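Local coordinates for protein L-methionine gamma-lyase (PDB 7BQW) that belongs to the Cys/Met metabolism family of pyridoxal-phosphate-dependent enzymes and is assembled here from four chains, at residues 131-136 with 160-165; 103-108 with 149-154; 139-144 with 170-175; 85-90 with 112-117. One frame throughout, in Å; residues are numbered along the deposited sequence.

Interaction 1: 131-136 with 160-165; sequences FVDTSN and NLKIVD
A salt bridge between Lys162 and Asp133, backed by van der Waals packing of Val164 on the turn, joins the turn after strand 128-132 to the loop that follows strand 148-154, beyond the C-terminal ends of these two parallel strands. Lys162 NZ lies 2.8 Å from Asp133 OD1, yet it comes from above the carboxylate plane, 68° out of it. With CG trans to the backbone N (chi1 -178°) the lysine chain runs out from its loop and is bent only at chi3; its CE then passes 3.8 Å from Ser135 CB. The same ammonium also forms a salt bridge with Asp107, which would favour its charged state. Asp133 OD1 is committed within its own turn as well: Ser135 N donates to it at 2.7 Å, the bond that defines an Asx turn, and Ser135 OG donates at 2.6 Å. Three donors thus grip one oxygen and fix the rotation of the carboxylate. Beside the bridge, Val164 CG2 sits 3.4 Å from Thr134 OG1 and 3.6 Å from Ser135 N, the valine side chain lying nearly perpendicular to that of the threonine. Both segments run straight into helices, with Asn136 and Asp165 as N-caps, while Ile163 faces helix 298-304.

Interaction 2: 103-108 with 149-154; sequences HVVTDK and RVVYLE
A trans chi1 of -162° carries Thr106 OG1 toward the adjoining strand, and a chi1 of -179° lays the Tyr152 side chain alongside it, both pointing the same way. The hydroxyl donates to Tyr152 O at 2.7 Å, from a position tilted out of the carbonyl plane, and it also lies near the plane of the tyrosine ring, 3.5 Å from CD1 at the edge. This side-chain bond extends a parallel pairing with Val104 opposite Val150 and Val105 opposite Val151, the segment axes 12° apart. Arg149 N donates to His103 O at 2.7 Å; Val105 then uses both its amide and its carbonyl, with Val105 N to Val150 O and Tyr152 N to Val105 O each at 2.9 Å. Val105 O is further approached by Val151 CA at 3.2 Å, a CA-H...O contact in the gap between the stronger bonds. The valines alternate faces: Val104 CG2 packs 4.1 Å from Val150 CB on one, whereas Val105 and Val151 project from the other. In this seven-stranded sheet of the PLP-enzyme fold, strand 103-107 is flanked by 148-154 and 128-132, with 180-184 beyond 148-154. Met118 of helix 114-121 rests on Val104, Thr106 and Tyr152, while Val151 meets Met144 and Ala173, which follow helices 137-141 and 166-171 in the chain.

Interaction 3: 139-144 with 170-175; sequences EVKNAM and SKIAHT
Ile172 slants across Val140 and Lys141, and its branches divide the work. CG1 is trans to the backbone N (chi1 -159°) and chi2 is also extended, which drives CD1 outward to 3.4 Å from Lys141 CB; CG1 follows behind, 3.8 Å from the same Lys141 CB. The shorter branch turns the other way, leaving Ile172 CG2 4.1 Å from Val140 CG1. Met144, which closes a type I beta turn begun at Lys141, approaches from the other end of the segment. Its chain is bent at chi2 and chi3, so that SD comes to rest over the 172-173 backbone, 3.8 Å from Ile172 O and 4.0 Å from Ala173 CA. The arrangement packs the C-terminal end of helix 137-141 and its following turn against the end of helix 166-171, and Met144 and Ala173 both also touch Val151 of the sheet beneath. Within 170-175, Lys171 NZ donates to His174 ND1 at 2.9 Å, only 4° out of the ring plane, and His174 NE2 bonds to Asp201. The side-chain groups that meet are hydrocarbon or thioether, and Ile172 O is touched without bonding, so cohesion rests mainly on dispersion and burial of apolar surface, with Lys141 contributing its methylenes rather than its ammonium.

Interaction 4: 85-90 with 112-117; sequences SGMGAI and GCTFAL
Cys113 opens the contact by setting its CB against Met87, 3.8 Å from SD and 3.9 Å from CG. It is the N-cap residue of helix 114-121, and Cys113 O, which accepts from Leu117 N, also lies 3.7 Å from Met87 CE. Thr114 comes next and turns its methyl to the other helix: CG2 lies 3.5 Å from Met87 SD and equally 3.5 Å from Ile90 CD1, wedged between the two. Its hydroxyl is directed elsewhere, to Tyr111 O, a division of labour set by chi1 of 89°. One helical turn further on, Leu117 runs antiparallel alongside the Met87 chain, bringing Leu117 CD2 to 3.9 Å from Met87 CE. Met87 can meet all three residues because its chain folds at both chi2 (-47°) and chi3 (-56°). The first turn of its helix is held by Ser85, whose OG accepts from Gly88 N as an N-cap and also bonds to Gly242 O of the second subunit; Asp239 of that subunit packs on Met87 and Leu117. The N-terminal turns of helices 86-97 and 114-121 thereby sit side by side over strand 148-154, where Ile90 touches Tyr152 and Thr114 touches Glu154.

Following the chain from its N terminus, interaction 4 closes first, returning to helix 86-97 from helix 114-121 after strand 103-107. Interaction 2 opens on that strand, before interaction 4 has closed, so the two cross. Before strand 148-154 completes it, interactions 1 and 3 open at 131-136 and 139-144; they close in the same order, at 160-165 and 170-175. Interactions 1, 2 and 3 therefore cross pairwise and none nests, whereas 4 is in series with 1 and 3. Interaction 2 lies within the sheet, with interaction 4 packed on its Tyr152 face and interaction 3 on its Val151 face; Asp107 joins interaction 2 to Lys162 of interaction 1.

Interaction 1: 131-136 with 160-165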
loop_
_atom_site.group_PDB
_atom_site.type_symbol
_atom_site.label_atom_id
_atom_site.label_comp_id
_atom_site.label_asym_id
_atom_site.label_seq_id
_atom_site.Cartn_x
_atom_site.Cartn_y
_atom_site.Cartn_z
ATOM N N PHE A 131 -8.823 -39.159 13.890
ATOM C CA PHE A 131 -8.251 -39.123 12.551
ATOM C C PHE A 131 -8.606 -40.419 11.831
ATOM O O PHE A 131 -8.385 -41.507 12.372
ATOM C CB PHE A 131 -6.731 -38.940 12.623
ATOM C CG PHE A 131 -6.294 -37.663 13.310
ATOM C CD1 PHE A 131 -6.278 -36.452 12.622
ATOM C CD2 PHE A 131 -5.905 -37.667 14.645
ATOM C CE1 PHE A 131 -5.871 -35.273 13.244
ATOM C CE2 PHE A 131 -5.497 -36.481 15.276
ATOM C CZ PHE A 131 -5.481 -35.287 14.572
ATOM N N VAL A 132 -9.191 -40.305 10.634
ATOM C CA VAL A 132 -9.617 -41.456 9.839
ATOM C C VAL A 132 -9.297 -41.213 8.366
ATOM O O VAL A 132 -8.939 -40.110 7.948
ATOM C CB VAL A 132 -11.127 -41.765 9.992
ATOM C CG1 VAL A 132 -11.551 -41.751 11.449
ATOM C CG2 VAL A 132 -11.971 -40.794 9.174
ATOM N N ASP A 133 -9.447 -42.263 7.568
ATOM C CA ASP A 133 -9.386 -42.102 6.124
ATOM C C ASP A 133 -10.748 -41.612 5.663
ATOM O O ASP A 133 -11.716 -42.381 5.646
ATOM C CB ASP A 133 -9.003 -43.400 5.425
ATOM C CG ASP A 133 -8.786 -43.206 3.933
ATOM O OD1 ASP A 133 -9.339 -42.234 3.371
ATOM O OD2 ASP A 133 -8.068 -44.022 3.312
ATOM N N THR A 134 -10.819 -40.330 5.286
ATOM C CA THR A 134 -12.088 -39.782 4.836
ATOM C C THR A 134 -12.502 -40.328 3.481
ATOM O O THR A 134 -13.681 -40.237 3.135
ATOM C CB THR A 134 -12.038 -38.256 4.801
ATOM O OG1 THR A 134 -10.870 -37.817 4.103
ATOM C CG2 THR A 134 -11.995 -37.704 6.206
ATOM N N SER A 135 -11.579 -40.898 2.705
ATOM C CA SER A 135 -11.999 -41.507 1.447
ATOM C C SER A 135 -12.848 -42.747 1.698
ATOM O O SER A 135 -13.763 -43.040 0.918
ATOM C CB SER A 135 -10.784 -41.825 0.571
ATOM O OG SER A 135 -10.103 -42.985 1.011
ATOM N N ASN A 136 -12.589 -43.459 2.795
ATOM C CA ASN A 136 -13.407 -44.592 3.211
ATOM C C ASN A 136 -14.692 -44.074 3.850
ATOM O O ASN A 136 -14.659 -43.502 4.945
ATOM C CB ASN A 136 -12.633 -45.467 4.188
ATOM C CG ASN A 136 -13.351 -46.766 4.500
ATOM O OD1 ASN A 136 -14.568 -46.887 4.308
ATOM N ND2 ASN A 136 -12.596 -47.756 4.972
ATOM N N ASN A 160 -0.747 -36.383 -2.233
ATOM C CA ASN A 160 -1.055 -37.198 -3.404
ATOM C C ASN A 160 -2.384 -36.807 -4.037
ATOM O O ASN A 160 -2.952 -37.588 -4.805
ATOM C CB ASN A 160 -1.073 -38.691 -3.041
ATOM C CG ASN A 160 0.050 -39.086 -2.079
ATOM O OD1 ASN A 160 1.226 -39.119 -2.449
ATOM N ND2 ASN A 160 -0.318 -39.408 -0.842
ATOM N N LEU A 161 -2.898 -35.624 -3.708
ATOM C CA LEU A 161 -4.195 -35.143 -4.169
ATOM C C LEU A 161 -5.294 -36.179 -3.944
ATOM O O LEU A 161 -6.055 -36.533 -4.849
ATOM C CB LEU A 161 -4.124 -34.706 -5.626
ATOM C CG LEU A 161 -3.072 -33.617 -5.781
ATOM C CD1 LEU A 161 -1.927 -34.146 -6.597
ATOM C CD2 LEU A 161 -3.674 -32.389 -6.409
ATOM N N LYS A 162 -5.373 -36.667 -2.709
ATOM C CA LYS A 162 -6.508 -37.479 -2.309
ATOM C C LYS A 162 -7.814 -36.743 -2.595
ATOM O O LYS A 162 -7.996 -35.581 -2.208
ATOM C CB LYS A 162 -6.409 -37.833 -0.822
ATOM C CG LYS A 162 -7.526 -38.741 -0.299
ATOM C CD LYS A 162 -7.085 -39.426 0.993
ATOM C CE LYS A 162 -8.192 -39.433 2.035
ATOM N NZ LYS A 162 -7.679 -39.920 3.346
ATOM N N ILE A 163 -8.693 -37.414 -3.321
ATOM C CA ILE A 163 -10.057 -36.976 -3.561
ATOM C C ILE A 163 -10.936 -37.671 -2.537
ATOM O O ILE A 163 -10.586 -38.729 -2.002
ATOM C CB ILE A 163 -10.505 -37.275 -5.010
ATOM C CG1 ILE A 163 -9.571 -36.569 -5.993
ATOM C CG2 ILE A 163 -11.946 -36.815 -5.265
ATOM C CD1 ILE A 163 -9.648 -35.050 -5.910
ATOM N N VAL A 164 -12.083 -37.058 -2.258
ATOM C CA VAL A 164 -12.997 -37.455 -1.199
ATOM C C VAL A 164 -14.388 -36.938 -1.562
ATOM O O VAL A 164 -14.564 -35.753 -1.868
ATOM C CB VAL A 164 -12.488 -36.925 0.158
ATOM C CG1 VAL A 164 -13.613 -36.711 1.146
ATOM C CG2 VAL A 164 -11.444 -37.861 0.723
ATOM N N ASP A 165 -15.377 -37.830 -1.546
ATOM C CA ASP A 165 -16.721 -37.540 -2.045
ATOM C C ASP A 165 -17.453 -36.659 -1.047
ATOM O O ASP A 165 -17.955 -37.141 -0.032
ATOM C CB ASP A 165 -17.477 -38.845 -2.292
ATOM C CG ASP A 165 -18.814 -38.636 -2.995
ATOM O OD1 ASP A 165 -19.568 -37.708 -2.625
ATOM O OD2 ASP A 165 -19.132 -39.418 -3.913
#

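Interaction 2: 103-108 with 149-154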
loop_
_atom_site.group_PDB
_atom_site.type_symbol
_atom_site.label_atom_id
_atom_site.label_comp_id
_atom_site.label_asym_id
_atom_site.label_seq_id
_atom_site.Cartn_x
_atom_site.Cartn_y
_atom_site.Cartn_z
ATOM N N HIS A 103 -16.496 -33.372 19.883
ATOM C CA HIS A 103 -15.709 -34.336 19.117
ATOM C C HIS A 103 -15.565 -33.851 17.671
ATOM O O HIS A 103 -16.490 -33.234 17.115
ATOM C CB HIS A 103 -16.378 -35.727 19.179
ATOM C CG HIS A 103 -15.678 -36.793 18.393
ATOM N ND1 HIS A 103 -16.290 -37.474 17.360
ATOM C CD2 HIS A 103 -14.427 -37.307 18.493
ATOM C CE1 HIS A 103 -15.444 -38.358 16.858
ATOM N NE2 HIS A 103 -14.306 -38.272 17.520
ATOM N N VAL A 104 -14.402 -34.131 17.070
ATOM C CA VAL A 104 -14.059 -33.706 15.716
ATOM C C VAL A 104 -13.564 -34.905 14.912
ATOM O O VAL A 104 -12.639 -35.606 15.341
ATOM C CB VAL A 104 -12.977 -32.609 15.718
ATOM C CG1 VAL A 104 -12.356 -32.470 14.294
ATOM C CG2 VAL A 104 -13.562 -31.284 16.200
ATOM N N VAL A 105 -14.139 -35.117 13.730
ATOM C CA VAL A 105 -13.650 -36.128 12.799
ATOM C C VAL A 105 -12.988 -35.424 11.624
ATOM O O VAL A 105 -13.586 -34.537 11.000
ATOM C CB VAL A 105 -14.766 -37.072 12.315
ATOM C CG1 VAL A 105 -14.233 -38.017 11.227
ATOM C CG2 VAL A 105 -15.317 -37.876 13.487
ATOM N N THR A 106 -11.751 -35.817 11.331
ATOM C CA THR A 106 -11.015 -35.300 10.191
ATOM C C THR A 106 -10.094 -36.400 9.671
ATOM O O THR A 106 -10.150 -37.550 10.118
ATOM C CB THR A 106 -10.260 -34.023 10.575
ATOM O OG1 THR A 106 -9.906 -33.307 9.385
ATOM C CG2 THR A 106 -9.008 -34.355 11.369
ATOM N N ASP A 107 -9.243 -36.038 8.719
ATOM C CA ASP A 107 -8.412 -36.988 8.002
ATOM C C ASP A 107 -7.039 -37.132 8.656
ATOM O O ASP A 107 -6.505 -36.191 9.242
ATOM C CB ASP A 107 -8.260 -36.532 6.545
ATOM C CG ASP A 107 -7.977 -37.671 5.610
ATOM O OD1 ASP A 107 -6.797 -38.053 5.469
ATOM O OD2 ASP A 107 -8.942 -38.193 5.028
ATOM N N LYS A 108 -6.462 -38.331 8.524
ATOM C CA LYS A 108 -5.101 -38.575 9.000
ATOM C C LYS A 108 -4.086 -37.650 8.320
ATOM O O LYS A 108 -3.093 -37.248 8.939
ATOM C CB LYS A 108 -4.734 -40.051 8.790
ATOM C CG LYS A 108 -5.430 -40.706 7.584
ATOM C CD LYS A 108 -4.630 -41.879 7.007
ATOM C CE LYS A 108 -3.582 -41.413 5.991
ATOM N NZ LYS A 108 -4.186 -40.767 4.778
ATOM N N ARG A 149 -19.085 -32.617 16.678
ATOM C CA ARG A 149 -19.524 -31.279 16.305
ATOM C C ARG A 149 -19.087 -30.881 14.890
ATOM O O ARG A 149 -19.794 -30.106 14.226
ATOM C CB ARG A 149 -19.007 -30.267 17.334
ATOM C CG ARG A 149 -19.484 -28.825 17.163
ATOM C CD ARG A 149 -20.969 -28.713 16.934
ATOM N NE ARG A 149 -21.402 -27.313 16.926
ATOM C CZ ARG A 149 -22.522 -26.881 16.350
ATOM N NH1 ARG A 149 -22.830 -25.592 16.370
ATOM N NH2 ARG A 149 -23.340 -27.745 15.753
ATOM N N VAL A 150 -17.974 -31.429 14.399
ATOM C CA VAL A 150 -17.380 -31.019 13.133
ATOM C C VAL A 150 -16.844 -32.251 12.423
ATOM O O VAL A 150 -16.104 -33.039 13.019
ATOM C CB VAL A 150 -16.236 -29.999 13.340
ATOM C CG1 VAL A 150 -15.407 -29.858 12.070
ATOM C CG2 VAL A 150 -16.762 -28.682 13.793
ATOM N N VAL A 151 -17.210 -32.412 11.154
ATOM C CA VAL A 151 -16.432 -33.211 10.208
ATOM C C VAL A 151 -15.718 -32.247 9.265
ATOM O O VAL A 151 -16.367 -31.463 8.561
ATOM C CB VAL A 151 -17.302 -34.201 9.424
ATOM C CG1 VAL A 151 -16.409 -35.119 8.644
ATOM C CG2 VAL A 151 -18.195 -35.003 10.371
ATOM N N TYR A 152 -14.389 -32.312 9.245
ATOM C CA TYR A 152 -13.554 -31.335 8.566
ATOM C C TYR A 152 -12.803 -32.033 7.444
ATOM O O TYR A 152 -12.037 -32.964 7.708
ATOM C CB TYR A 152 -12.579 -30.686 9.555
ATOM C CG TYR A 152 -11.697 -29.644 8.911
ATOM C CD1 TYR A 152 -10.523 -30.019 8.232
ATOM C CD2 TYR A 152 -12.037 -28.286 8.958
ATOM C CE1 TYR A 152 -9.724 -29.093 7.625
ATOM C CE2 TYR A 152 -11.228 -27.346 8.345
ATOM C CZ TYR A 152 -10.076 -27.761 7.679
ATOM O OH TYR A 152 -9.267 -26.847 7.077
ATOM N N LEU A 153 -12.991 -31.568 6.204
ATOM C CA LEU A 153 -12.503 -32.286 5.024
ATOM C C LEU A 153 -11.684 -31.390 4.079
ATOM O O LEU A 153 -11.782 -30.149 4.073
ATOM C CB LEU A 153 -13.673 -32.911 4.232
ATOM C CG LEU A 153 -14.735 -33.756 4.939
ATOM C CD1 LEU A 153 -16.105 -33.650 4.260
ATOM C CD2 LEU A 153 -14.271 -35.207 4.999
ATOM N N GLU A 154 -10.899 -32.060 3.233
ATOM C CA GLU A 154 -10.015 -31.407 2.276
ATOM C C GLU A 154 -10.073 -32.181 0.977
ATOM O O GLU A 154 -9.723 -33.364 0.955
ATOM C CB GLU A 154 -8.575 -31.368 2.781
ATOM C CG GLU A 154 -8.305 -30.288 3.811
ATOM C CD GLU A 154 -6.816 -30.093 4.086
ATOM O OE1 GLU A 154 -6.476 -29.260 4.961
ATOM O OE2 GLU A 154 -5.992 -30.771 3.425
#

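Interaction 3: 139-144 with 170-175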
loop_
_atom_site.group_PDB
_atom_site.type_symbol
_atom_site.label_atom_id
_atom_site.label_comp_id
_atom_site.label_asym_id
_atom_site.label_seq_id
_atom_site.Cartn_x
_atom_site.Cartn_y
_atom_site.Cartn_z
ATOM N N GLU A 139 -15.636 -45.912 7.337
ATOM C CA GLU A 139 -14.676 -45.518 8.364
ATOM C C GLU A 139 -15.009 -44.142 8.930
ATOM O O GLU A 139 -14.652 -43.832 10.072
ATOM C CB GLU A 139 -13.263 -45.540 7.780
ATOM C CG GLU A 139 -12.120 -45.471 8.785
ATOM C CD GLU A 139 -10.782 -45.748 8.113
ATOM O OE1 GLU A 139 -10.810 -46.094 6.915
ATOM O OE2 GLU A 139 -9.714 -45.615 8.760
ATOM N N VAL A 140 -15.704 -43.313 8.152
ATOM C CA VAL A 140 -16.184 -42.038 8.667
ATOM C C VAL A 140 -17.455 -42.240 9.476
ATOM O O VAL A 140 -17.640 -41.607 10.519
ATOM C CB VAL A 140 -16.390 -41.039 7.511
ATOM C CG1 VAL A 140 -17.256 -39.854 7.946
ATOM C CG2 VAL A 140 -15.047 -40.563 6.988
ATOM N N LYS A 141 -18.337 -43.139 9.023
ATOM C CA LYS A 141 -19.617 -43.339 9.700
ATOM C C LYS A 141 -19.423 -43.836 11.125
ATOM O O LYS A 141 -20.060 -43.341 12.064
ATOM C CB LYS A 141 -20.486 -44.329 8.925
ATOM C CG LYS A 141 -21.899 -44.452 9.494
ATOM C CD LYS A 141 -22.756 -45.439 8.719
ATOM C CE LYS A 141 -24.089 -45.648 9.417
ATOM N NZ LYS A 141 -24.731 -44.345 9.757
ATOM N N ASN A 142 -18.556 -44.831 11.301
ATOM C CA ASN A 142 -18.377 -45.460 12.599
ATOM C C ASN A 142 -17.409 -44.712 13.494
ATOM O O ASN A 142 -17.316 -45.043 14.679
ATOM C CB ASN A 142 -17.920 -46.899 12.408
ATOM C CG ASN A 142 -19.004 -47.758 11.791
ATOM O OD1 ASN A 142 -18.927 -48.141 10.619
ATOM N ND2 ASN A 142 -20.048 -48.039 12.572
ATOM N N ALA A 143 -16.695 -43.718 12.961
ATOM C CA ALA A 143 -15.934 -42.781 13.777
ATOM C C ALA A 143 -16.820 -41.751 14.444
ATOM O O ALA A 143 -16.328 -40.969 15.260
ATOM C CB ALA A 143 -14.883 -42.057 12.936
ATOM N N MET A 144 -18.108 -41.747 14.141
ATOM C CA MET A 144 -18.992 -40.685 14.576
ATOM C C MET A 144 -19.728 -41.038 15.856
ATOM O O MET A 144 -20.084 -42.195 16.098
ATOM C CB MET A 144 -19.975 -40.344 13.466
ATOM C CG MET A 144 -19.233 -39.653 12.343
ATOM S SD MET A 144 -20.165 -38.414 11.490
ATOM C CE MET A 144 -21.004 -37.558 12.812
ATOM N N SER A 170 -21.316 -35.653 3.363
ATOM C CA SER A 170 -22.144 -34.681 4.073
ATOM C C SER A 170 -23.435 -35.315 4.572
ATOM O O SER A 170 -23.961 -34.918 5.619
ATOM C CB SER A 170 -22.450 -33.484 3.176
ATOM O OG SER A 170 -21.286 -32.710 2.966
ATOM N N LYS A 171 -23.958 -36.300 3.841
ATOM C CA LYS A 171 -25.164 -36.981 4.287
ATOM C C LYS A 171 -24.861 -37.997 5.381
ATOM O O LYS A 171 -25.661 -38.155 6.309
ATOM C CB LYS A 171 -25.870 -37.631 3.091
ATOM C CG LYS A 171 -26.597 -36.611 2.179
ATOM C CD LYS A 171 -27.092 -35.376 2.979
ATOM C CE LYS A 171 -26.278 -34.102 2.670
ATOM N NZ LYS A 171 -26.524 -32.997 3.639
ATOM N N ILE A 172 -23.698 -38.654 5.310
ATOM C CA ILE A 172 -23.247 -39.546 6.376
ATOM C C ILE A 172 -22.812 -38.796 7.626
ATOM O O ILE A 172 -22.392 -39.427 8.601
ATOM C CB ILE A 172 -22.119 -40.437 5.810
ATOM C CG1 ILE A 172 -21.925 -41.713 6.604
ATOM C CG2 ILE A 172 -20.793 -39.735 5.842
ATOM C CD1 ILE A 172 -20.798 -42.539 6.033
ATOM N N ALA A 173 -22.904 -37.470 7.635
ATOM C CA ALA A 173 -22.598 -36.672 8.812
ATOM C C ALA A 173 -23.777 -35.861 9.316
ATOM O O ALA A 173 -23.785 -35.479 10.492
ATOM C CB ALA A 173 -21.438 -35.702 8.540
ATOM N N HIS A 174 -24.763 -35.578 8.479
ATOM C CA HIS A 174 -25.956 -34.920 8.984
ATOM C C HIS A 174 -26.981 -35.898 9.545
ATOM O O HIS A 174 -28.057 -35.467 9.964
ATOM C CB HIS A 174 -26.556 -34.028 7.898
ATOM C CG HIS A 174 -25.675 -32.868 7.557
ATOM N ND1 HIS A 174 -25.457 -32.443 6.264
ATOM C CD2 HIS A 174 -24.906 -32.084 8.350
ATOM C CE1 HIS A 174 -24.615 -31.426 6.280
ATOM N NE2 HIS A 174 -24.265 -31.191 7.532
ATOM N N THR A 175 -26.665 -37.194 9.593
ATOM C CA THR A 175 -27.463 -38.073 10.440
ATOM C C THR A 175 -27.465 -37.571 11.879
ATOM O O THR A 175 -28.471 -37.708 12.585
ATOM C CB THR A 175 -26.959 -39.516 10.373
ATOM O OG1 THR A 175 -25.630 -39.597 10.898
ATOM C CG2 THR A 175 -26.983 -40.026 8.942
#

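Interaction 4: 85-90 with 112-117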
loop_
_atom_site.group_PDB
_atom_site.type_symbol
_atom_site.label_atom_id
_atom_site.label_comp_id
_atom_site.label_asym_id
_atom_site.label_seq_id
_atom_site.Cartn_x
_atom_site.Cartn_y
_atom_site.Cartn_z
ATOM N N SER A 85 -5.399 -14.761 7.571
ATOM C CA SER A 85 -4.683 -15.899 6.996
ATOM C C SER A 85 -5.666 -17.036 6.815
ATOM O O SER A 85 -6.780 -17.003 7.336
ATOM C CB SER A 85 -3.508 -16.343 7.876
ATOM O OG SER A 85 -3.985 -16.705 9.153
ATOM N N GLY A 86 -5.232 -18.058 6.081
ATOM C CA GLY A 86 -5.991 -19.302 6.038
ATOM C C GLY A 86 -6.218 -19.890 7.422
ATOM O O GLY A 86 -7.325 -20.309 7.760
ATOM N N MET A 87 -5.171 -19.911 8.250
ATOM C CA MET A 87 -5.325 -20.416 9.608
ATOM C C MET A 87 -6.268 -19.541 10.409
ATOM O O MET A 87 -6.909 -20.022 11.343
ATOM C CB MET A 87 -3.960 -20.515 10.315
ATOM C CG MET A 87 -3.156 -21.758 9.945
ATOM S SD MET A 87 -4.147 -23.293 9.993
ATOM C CE MET A 87 -4.736 -23.213 11.693
ATOM N N GLY A 88 -6.348 -18.249 10.077
ATOM C CA GLY A 88 -7.289 -17.387 10.761
ATOM C C GLY A 88 -8.713 -17.730 10.408
ATOM O O GLY A 88 -9.605 -17.626 11.250
ATOM N N ALA A 89 -8.946 -18.156 9.171
ATOM C CA ALA A 89 -10.292 -18.520 8.754
ATOM C C ALA A 89 -10.746 -19.841 9.373
ATOM O O ALA A 89 -11.929 -20.000 9.697
ATOM C CB ALA A 89 -10.361 -18.601 7.217
ATOM N N ILE A 90 -9.827 -20.788 9.531
ATOM C CA ILE A 90 -10.166 -22.095 10.081
ATOM C C ILE A 90 -10.316 -22.017 11.596
ATOM O O ILE A 90 -11.340 -22.416 12.156
ATOM C CB ILE A 90 -9.097 -23.127 9.668
ATOM C CG1 ILE A 90 -8.943 -23.150 8.140
ATOM C CG2 ILE A 90 -9.443 -24.489 10.231
ATOM C CD1 ILE A 90 -7.700 -23.901 7.612
ATOM N N GLY A 112 -0.556 -29.407 6.914
ATOM C CA GLY A 112 -0.055 -29.020 8.221
ATOM C C GLY A 112 -0.601 -27.676 8.659
ATOM O O GLY A 112 -1.413 -27.082 7.949
ATOM N N CYS A 113 -0.172 -27.183 9.819
ATOM C CA CYS A 113 -0.758 -25.988 10.424
ATOM C C CYS A 113 -2.181 -26.288 10.881
ATOM O O CYS A 113 -2.496 -26.106 12.062
ATOM C CB CYS A 113 -0.731 -24.780 9.471
ATOM S SG CYS A 113 0.872 -23.936 9.359
ATOM N N THR A 114 -3.053 -26.762 9.979
ATOM C CA THR A 114 -4.323 -27.276 10.473
ATOM C C THR A 114 -4.164 -28.649 11.105
ATOM O O THR A 114 -4.982 -29.022 11.946
ATOM C CB THR A 114 -5.391 -27.349 9.383
ATOM O OG1 THR A 114 -5.320 -28.609 8.715
ATOM C CG2 THR A 114 -5.224 -26.237 8.388
ATOM N N PHE A 115 -3.120 -29.397 10.751
ATOM C CA PHE A 115 -2.865 -30.630 11.487
ATOM C C PHE A 115 -2.343 -30.337 12.889
ATOM O O PHE A 115 -2.662 -31.060 13.840
ATOM C CB PHE A 115 -1.874 -31.533 10.748
ATOM C CG PHE A 115 -1.352 -32.643 11.607
ATOM C CD1 PHE A 115 -2.229 -33.596 12.130
ATOM C CD2 PHE A 115 -0.006 -32.706 11.953
ATOM C CE1 PHE A 115 -1.763 -34.621 12.959
ATOM C CE2 PHE A 115 0.471 -33.723 12.779
ATOM C CZ PHE A 115 -0.412 -34.683 13.287
ATOM N N ALA A 116 -1.518 -29.302 13.037
ATOM C CA ALA A 116 -1.066 -28.925 14.372
ATOM C C ALA A 116 -2.213 -28.376 15.197
ATOM O O ALA A 116 -2.293 -28.638 16.401
ATOM C CB ALA A 116 0.061 -27.902 14.303
ATOM N N LEU A 117 -3.119 -27.622 14.567
ATOM C CA LEU A 117 -4.283 -27.125 15.288
ATOM C C LEU A 117 -5.174 -28.274 15.750
ATOM O O LEU A 117 -5.741 -28.227 16.846
ATOM C CB LEU A 117 -5.073 -26.149 14.417
ATOM C CG LEU A 117 -6.323 -25.648 15.141
ATOM C CD1 LEU A 117 -5.947 -24.934 16.435
ATOM C CD2 LEU A 117 -7.193 -24.788 14.273
#